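Local atomic coordinates of ammonium transporter (Kuenenia stuttgartiensis, PDB entry 6EU6), a protein that probably senses ammonium as the trimeric, Amt-type membrane part of a sensor histidine kinase. Residues C18-M23 with Q100-S105; F63-G68 with G73-D78; V169-G174 with F221-G226. All blocks are in the same frame, centred on the assembly; numbering follows the deposited sequence.

Contact 1. Residues C18-M23 with Q100-S105; sequences CMVFLM and QMVFAS
V20 and V102 carry this buried contact between two nearly parallel transmembrane helices of the Amt fold, whose short segments lie 9.0 Å apart axis to axis and cross at 15°. All pairs across it are apolar, and no hydrogen bond joins the two segments. Between the valines, the branches cross obliquely: V20 CG1 presses on V102 CG2 at 3.5 Å, and V102 CG2 also lies 3.7 Å from V20 CB. V20 reaches over with the methyl that stands opposite its own backbone N (chi1 175°). V102 answers with the methyl wedged between its backbone N and carbonyl carbon. Aliphatic-to-aromatic contacts flank the valine pair. The other V20 branch, CG2, comes to the edge of the F103 ring, 4.2 Å from CE1 and near the ring plane. V102 CG1 lies near the plane of the F21 ring at its edge, but its nearest atom there is F21 CB, at 4.2 Å. S105 OG hydrogen-bonds S54 OG of helix 40-67, and V102 O accepts from T106 OG1. Beyond the pair, M101 and A104 pack on F58 of helix 40-67, and A104 on Y136 of helix 121-144. F21 turns to the trimer interface, where its ring meets F221 of the second subunit edge-to-face and W217 of that subunit obliquely, while M19 and M23 lean on helix 206-226.

Contact 2. Residues F63-G68 with G73-D78; sequences FGFMFG and GLIGID
The C-terminal end of helix 40-67 is tied here to the small antiparallel pair of strands 70-71 and 75-76, with a classic beta bulge at L74 and I75, at one end of the membrane-spanning helix bundle. The one hydrogen bond across runs from G76 N to F65 O, 2.7 Å and 147° at the hydrogen; the donor is tilted from the carbonyl plane. It uses a carbonyl in the last turn of the helix. Beside it the backbones come close because three glycines, G64, G68 and G76, meet: G76 CA approaches G64 O at 3.3 Å in a CA-H...O contact, G68 O lies 3.6 Å from G76 CA, and a CB on G76 would clash with G64 O. G64 CA in turn lies only 3.0 Å from D78 O.

The side-chain part is a CH-pi contact. F65 and I75 lie side by side and point the same way, and I75 CD1 sits over one face of the F65 ring, 4.0 Å from its centroid and 17° off the normal. The extended I75 chain, with CG1 opposite the backbone N (chi1 -166°), delivers that methyl. With an alanine in place of F65, the ethyl arm of I75 would probably lose the ring face under its CD1 and be freer to turn. F65 also meets F80, the ring planes roughly perpendicular, while I75 packs on I138 of helix 121-144. Where the chain leaves the helix, D78 OD1 accepts a hydrogen bond from K69 N and lies 3.3 Å from G68 CA.

Contact 3. Residues V169-G174 with F221-G226; sequences VVHSIG and FGFNGG
H171 and V170 of helix 167-185 meet the F223 ring in what looks like the pore region of the Amt fold: H171 hydrogen-bonds H326 through the two ND1 atoms, consistent with the twin-histidine motif of the family, and F223 is stacked on F103, as in the phenylalanine gate of Amt proteins. The tight part is small and made of side chains alone, V170 and H171 against the far end of the F223 ring. F223 stretches across with CG opposite its backbone N (chi1 -153°) and brings that end up to both residues. V170 CG1 comes to the ring edge, near its plane, 3.8 Å from CZ, and V170 CG2 is 4.0 Å from the same atom, so the two methyls straddle one ring carbon. V170 CG1 serves twice, since it also lies 3.9 Å above the centre of the neighbouring imidazole of H171. The two aromatic rings approach from opposite directions without stacking: their centroids are 5.3 Å apart and their planes inclined at 41°.

The loose part lies between the backbones. No hydrogen bond crosses, the closest CA atoms, those of V170 and F223, are 10.6 Å apart, and only 105 Å² is buried in all. Neighbours of the same chain complete the packing. W220 meets F223 edge-to-face and also touches the H171 ring, while T106 of helix 93-114 packs on both V170 and F223. The bond to H326 holds the ND1 side of H171, and a wider pi-type turn at 169-172 shapes the helix that presents it. The imidazole's other nitrogen meets the gate-like ring obliquely: H171 NE2 lies 3.7 Å from F223 CE1.

Overall arrangement
Contacts 1 and 3 form one buried core, their centres about 9 Å apart. F223 joins them: V20 CG2 lies 3.4 Å from F223 N, and F103 CZ 3.5 Å from F223 O, so the helix pair of contact 1 backs the probable pore residues of contact 3. Contact 2 lies farther out, its centre about 20 Å from that of contact 1 and about 19 Å from that of contact 3, yet Q100 OE1 still packs on F67 CZ at 3.4 Å. A MES molecule, probably from the crystallisation liquor, lies about 5 Å from the F103 side chain. Helix 167-185 of contact 3 also carries I183, part of the pocket of a bound nonyl maltoside.

Contact 1. Residues C18-M23 with Q100-S105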
# COMPACT_ATOMS: atom_id res chain seq x y z
N CYS A 18 -9.21 6.40 0.16
CA CYS A 18 -8.48 5.35 -0.52
C CYS A 18 -7.57 4.62 0.49
O CYS A 18 -7.40 3.39 0.41
CB CYS A 18 -7.63 5.90 -1.66
SG CYS A 18 -8.59 6.60 -3.02
N MET A 19 -6.99 5.34 1.44
CA MET A 19 -6.16 4.66 2.44
C MET A 19 -7.03 3.71 3.28
O MET A 19 -6.63 2.61 3.67
CB MET A 19 -5.44 5.68 3.35
CG MET A 19 -4.49 6.57 2.64
SD MET A 19 -3.87 7.97 3.56
CE MET A 19 -2.89 7.13 4.84
N VAL A 20 -8.21 4.18 3.64
CA VAL A 20 -9.18 3.33 4.36
C VAL A 20 -9.66 2.14 3.55
O VAL A 20 -9.83 1.01 4.05
CB VAL A 20 -10.39 4.16 4.83
CG1 VAL A 20 -11.45 3.26 5.48
CG2 VAL A 20 -9.91 5.24 5.83
N PHE A 21 -9.80 2.32 2.23
CA PHE A 21 -10.10 1.15 1.39
C PHE A 21 -9.02 0.07 1.56
O PHE A 21 -9.28 -1.13 1.59
CB PHE A 21 -10.21 1.56 -0.12
CG PHE A 21 -10.47 0.40 -0.99
CD1 PHE A 21 -11.77 -0.03 -1.23
CD2 PHE A 21 -9.43 -0.27 -1.58
CE1 PHE A 21 -12.00 -1.11 -2.09
CE2 PHE A 21 -9.66 -1.37 -2.41
CZ PHE A 21 -10.95 -1.80 -2.64
N LEU A 22 -7.78 0.52 1.62
CA LEU A 22 -6.66 -0.40 1.74
C LEU A 22 -6.64 -1.18 3.09
O LEU A 22 -6.08 -2.28 3.14
CB LEU A 22 -5.34 0.37 1.61
CG LEU A 22 -4.14 -0.46 1.19
CD1 LEU A 22 -4.37 -1.05 -0.17
CD2 LEU A 22 -2.91 0.43 1.17
N MET A 23 -7.35 -0.68 4.09
CA MET A 23 -7.61 -1.45 5.30
C MET A 23 -8.36 -2.72 4.99
O MET A 23 -8.23 -3.67 5.69
CB MET A 23 -8.38 -0.63 6.33
CG MET A 23 -7.56 0.51 6.85
SD MET A 23 -8.52 1.56 7.97
CE MET A 23 -8.62 0.61 9.48
N GLN A 100 -17.45 7.85 3.59
CA GLN A 100 -18.34 7.20 4.50
C GLN A 100 -18.62 5.78 4.01
O GLN A 100 -18.86 4.93 4.81
CB GLN A 100 -19.65 8.00 4.66
CG GLN A 100 -19.48 9.40 5.26
CD GLN A 100 -18.95 9.33 6.70
OE1 GLN A 100 -19.17 8.37 7.39
NE2 GLN A 100 -18.20 10.34 7.11
N MET A 101 -18.59 5.50 2.68
CA MET A 101 -18.77 4.14 2.22
C MET A 101 -17.67 3.22 2.75
O MET A 101 -17.93 2.10 3.18
CB MET A 101 -18.81 4.08 0.67
CG MET A 101 -19.00 2.69 0.10
SD MET A 101 -19.04 2.74 -1.72
CE MET A 101 -20.70 3.39 -1.84
N VAL A 102 -16.41 3.68 2.67
CA VAL A 102 -15.35 2.81 3.13
C VAL A 102 -15.39 2.66 4.69
O VAL A 102 -14.97 1.65 5.22
CB VAL A 102 -13.96 3.21 2.59
CG1 VAL A 102 -13.96 3.09 1.06
CG2 VAL A 102 -13.53 4.59 2.99
N PHE A 103 -15.85 3.69 5.41
CA PHE A 103 -16.21 3.48 6.84
C PHE A 103 -17.20 2.33 7.05
O PHE A 103 -17.01 1.45 7.89
CB PHE A 103 -16.70 4.81 7.46
CG PHE A 103 -15.61 5.68 7.99
CD1 PHE A 103 -14.40 5.79 7.32
CD2 PHE A 103 -15.81 6.45 9.10
CE1 PHE A 103 -13.39 6.59 7.80
CE2 PHE A 103 -14.77 7.21 9.62
CZ PHE A 103 -13.58 7.31 8.95
N ALA A 104 -18.26 2.30 6.25
CA ALA A 104 -19.26 1.26 6.37
C ALA A 104 -18.62 -0.11 6.06
O ALA A 104 -18.93 -1.08 6.74
CB ALA A 104 -20.47 1.49 5.44
N SER A 105 -17.75 -0.18 5.04
CA SER A 105 -17.10 -1.41 4.74
C SER A 105 -16.22 -1.91 5.88
O SER A 105 -16.01 -3.14 6.02
CB SER A 105 -16.26 -1.25 3.47
OG SER A 105 -17.15 -0.97 2.38

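Contact 2. Residues F63-G68 with G73-D78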
# COMPACT_ATOMS: atom_id res chain seq x y z
N PHE A 63 -26.24 4.98 3.12
CA PHE A 63 -25.88 6.35 3.21
C PHE A 63 -27.14 7.20 3.51
O PHE A 63 -27.08 8.16 4.28
CB PHE A 63 -25.19 6.84 1.95
CG PHE A 63 -24.71 8.27 2.04
CD1 PHE A 63 -23.43 8.57 2.55
CD2 PHE A 63 -25.52 9.35 1.62
CE1 PHE A 63 -22.99 9.86 2.64
CE2 PHE A 63 -25.10 10.64 1.77
CZ PHE A 63 -23.82 10.93 2.26
N GLY A 64 -28.27 6.87 2.88
CA GLY A 64 -29.47 7.67 3.08
C GLY A 64 -29.99 7.58 4.51
O GLY A 64 -30.22 8.59 5.15
N PHE A 65 -30.07 6.37 5.01
CA PHE A 65 -30.50 6.16 6.39
C PHE A 65 -29.61 6.90 7.36
O PHE A 65 -30.08 7.40 8.39
CB PHE A 65 -30.48 4.69 6.77
CG PHE A 65 -31.62 3.87 6.23
CD1 PHE A 65 -32.79 4.43 5.73
CD2 PHE A 65 -31.54 2.49 6.27
CE1 PHE A 65 -33.83 3.64 5.24
CE2 PHE A 65 -32.60 1.69 5.85
CZ PHE A 65 -33.77 2.26 5.30
N MET A 66 -28.31 6.95 7.07
CA MET A 66 -27.33 7.49 7.98
C MET A 66 -27.26 9.04 7.94
O MET A 66 -27.18 9.71 8.96
CB MET A 66 -25.93 6.95 7.63
CG MET A 66 -24.86 7.33 8.65
SD MET A 66 -23.53 6.05 8.59
CE MET A 66 -22.32 6.76 9.75
N PHE A 67 -27.25 9.59 6.74
CA PHE A 67 -26.97 11.00 6.55
C PHE A 67 -28.10 11.82 5.87
O PHE A 67 -27.98 13.06 5.79
CB PHE A 67 -25.68 11.17 5.72
CG PHE A 67 -24.45 10.76 6.47
CD1 PHE A 67 -23.99 11.52 7.58
CD2 PHE A 67 -23.77 9.63 6.12
CE1 PHE A 67 -22.86 11.07 8.31
CE2 PHE A 67 -22.63 9.24 6.79
CZ PHE A 67 -22.20 9.93 7.90
N GLY A 68 -29.14 11.14 5.37
CA GLY A 68 -30.22 11.83 4.72
C GLY A 68 -31.11 12.59 5.73
O GLY A 68 -30.82 12.69 6.94
N GLY A 73 -34.49 12.72 14.35
CA GLY A 73 -33.20 12.33 14.88
C GLY A 73 -33.02 10.84 14.98
O GLY A 73 -32.09 10.41 15.60
N LEU A 74 -33.88 10.07 14.30
CA LEU A 74 -33.89 8.64 14.35
C LEU A 74 -33.37 7.91 13.12
O LEU A 74 -32.83 6.81 13.24
CB LEU A 74 -35.33 8.12 14.62
CG LEU A 74 -35.87 8.45 16.03
CD1 LEU A 74 -37.38 8.16 16.05
CD2 LEU A 74 -35.17 7.67 17.12
N ILE A 75 -33.62 8.45 11.94
CA ILE A 75 -33.27 7.77 10.70
C ILE A 75 -33.39 8.79 9.57
O ILE A 75 -34.23 9.72 9.61
CB ILE A 75 -34.15 6.54 10.42
CG1 ILE A 75 -33.55 5.66 9.30
CG2 ILE A 75 -35.57 6.98 9.99
CD1 ILE A 75 -34.19 4.30 9.28
N GLY A 76 -32.51 8.65 8.60
CA GLY A 76 -32.48 9.49 7.44
C GLY A 76 -33.48 9.05 6.40
O GLY A 76 -33.71 7.86 6.28
N ILE A 77 -34.03 9.95 5.61
CA ILE A 77 -35.12 9.50 4.70
C ILE A 77 -34.98 9.94 3.26
O ILE A 77 -35.91 9.80 2.48
CB ILE A 77 -36.53 9.90 5.24
CG1 ILE A 77 -36.73 11.43 5.22
CG2 ILE A 77 -36.75 9.33 6.64
CD1 ILE A 77 -38.06 11.91 5.75
N ASP A 78 -33.81 10.42 2.90
CA ASP A 78 -33.49 10.61 1.50
C ASP A 78 -32.01 10.35 1.29
O ASP A 78 -31.38 9.79 2.19
CB ASP A 78 -33.96 12.00 1.05
CG ASP A 78 -33.17 13.13 1.60
OD1 ASP A 78 -32.20 12.97 2.38
OD2 ASP A 78 -33.58 14.25 1.25

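Contact 3. Residues V169-G174 with F221-G226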
# COMPACT_ATOMS: atom_id res chain seq x y z
N VAL A 169 -19.04 4.15 16.45
CA VAL A 169 -19.90 4.12 15.27
C VAL A 169 -19.45 3.03 14.28
O VAL A 169 -20.27 2.29 13.72
CB VAL A 169 -19.91 5.49 14.60
CG1 VAL A 169 -20.71 5.46 13.26
CG2 VAL A 169 -20.60 6.49 15.51
N VAL A 170 -18.13 2.90 14.09
CA VAL A 170 -17.57 1.84 13.27
C VAL A 170 -17.21 0.60 14.10
O VAL A 170 -17.69 -0.50 13.86
CB VAL A 170 -16.37 2.38 12.46
CG1 VAL A 170 -15.68 1.25 11.66
CG2 VAL A 170 -16.88 3.45 11.45
N HIS A 171 -16.31 0.75 15.06
CA HIS A 171 -15.62 -0.36 15.60
C HIS A 171 -16.48 -1.11 16.62
O HIS A 171 -16.65 -2.30 16.53
CB HIS A 171 -14.30 0.18 16.15
CG HIS A 171 -13.37 0.57 15.03
ND1 HIS A 171 -12.83 -0.35 14.16
CD2 HIS A 171 -12.90 1.77 14.65
CE1 HIS A 171 -12.07 0.27 13.29
NE2 HIS A 171 -12.13 1.56 13.53
N SER A 172 -17.00 -0.43 17.63
CA SER A 172 -17.88 -1.16 18.60
C SER A 172 -19.11 -1.71 17.94
O SER A 172 -19.50 -2.89 18.16
CB SER A 172 -18.22 -0.32 19.83
OG SER A 172 -17.03 -0.08 20.55
N ILE A 173 -19.72 -0.93 17.08
CA ILE A 173 -20.89 -1.43 16.36
C ILE A 173 -20.60 -2.71 15.60
O ILE A 173 -21.33 -3.69 15.70
CB ILE A 173 -21.42 -0.33 15.42
CG1 ILE A 173 -22.11 0.77 16.26
CG2 ILE A 173 -22.39 -0.91 14.38
CD1 ILE A 173 -23.52 0.41 16.78
N GLY A 174 -19.54 -2.69 14.78
CA GLY A 174 -19.14 -3.90 14.09
C GLY A 174 -18.72 -5.03 15.02
O GLY A 174 -19.04 -6.19 14.75
N PHE A 221 -4.33 6.00 9.60
CA PHE A 221 -3.93 7.36 9.35
C PHE A 221 -4.95 8.14 8.53
O PHE A 221 -5.29 9.34 8.85
CB PHE A 221 -2.53 7.48 8.68
CG PHE A 221 -1.38 7.00 9.55
CD1 PHE A 221 -1.38 7.16 10.94
CD2 PHE A 221 -0.29 6.36 8.97
CE1 PHE A 221 -0.31 6.71 11.70
CE2 PHE A 221 0.76 5.89 9.75
CZ PHE A 221 0.74 6.09 11.10
N GLY A 222 -5.47 7.48 7.48
CA GLY A 222 -6.54 8.07 6.68
C GLY A 222 -7.86 8.10 7.44
O GLY A 222 -8.65 9.03 7.36
N PHE A 223 -8.12 7.02 8.14
CA PHE A 223 -9.37 6.91 8.93
C PHE A 223 -9.52 8.07 9.87
O PHE A 223 -10.56 8.79 9.85
CB PHE A 223 -9.30 5.56 9.64
CG PHE A 223 -10.62 4.96 9.95
CD1 PHE A 223 -11.24 5.27 11.16
CD2 PHE A 223 -11.11 3.95 9.19
CE1 PHE A 223 -12.45 4.66 11.49
CE2 PHE A 223 -12.36 3.39 9.46
CZ PHE A 223 -13.02 3.78 10.61
N ASN A 224 -8.43 8.37 10.61
CA ASN A 224 -8.39 9.48 11.55
C ASN A 224 -8.17 10.85 10.89
O ASN A 224 -8.95 11.78 11.07
CB ASN A 224 -7.33 9.25 12.62
CG ASN A 224 -7.80 8.27 13.71
OD1 ASN A 224 -7.55 7.10 13.67
ND2 ASN A 224 -8.43 8.80 14.71
N GLY A 225 -7.08 10.99 10.14
CA GLY A 225 -6.81 12.24 9.45
C GLY A 225 -7.93 12.71 8.54
O GLY A 225 -8.20 13.91 8.45
N GLY A 226 -8.48 11.79 7.78
CA GLY A 226 -9.57 12.11 6.83
C GLY A 226 -10.80 12.62 7.58
O GLY A 226 -11.63 13.40 7.02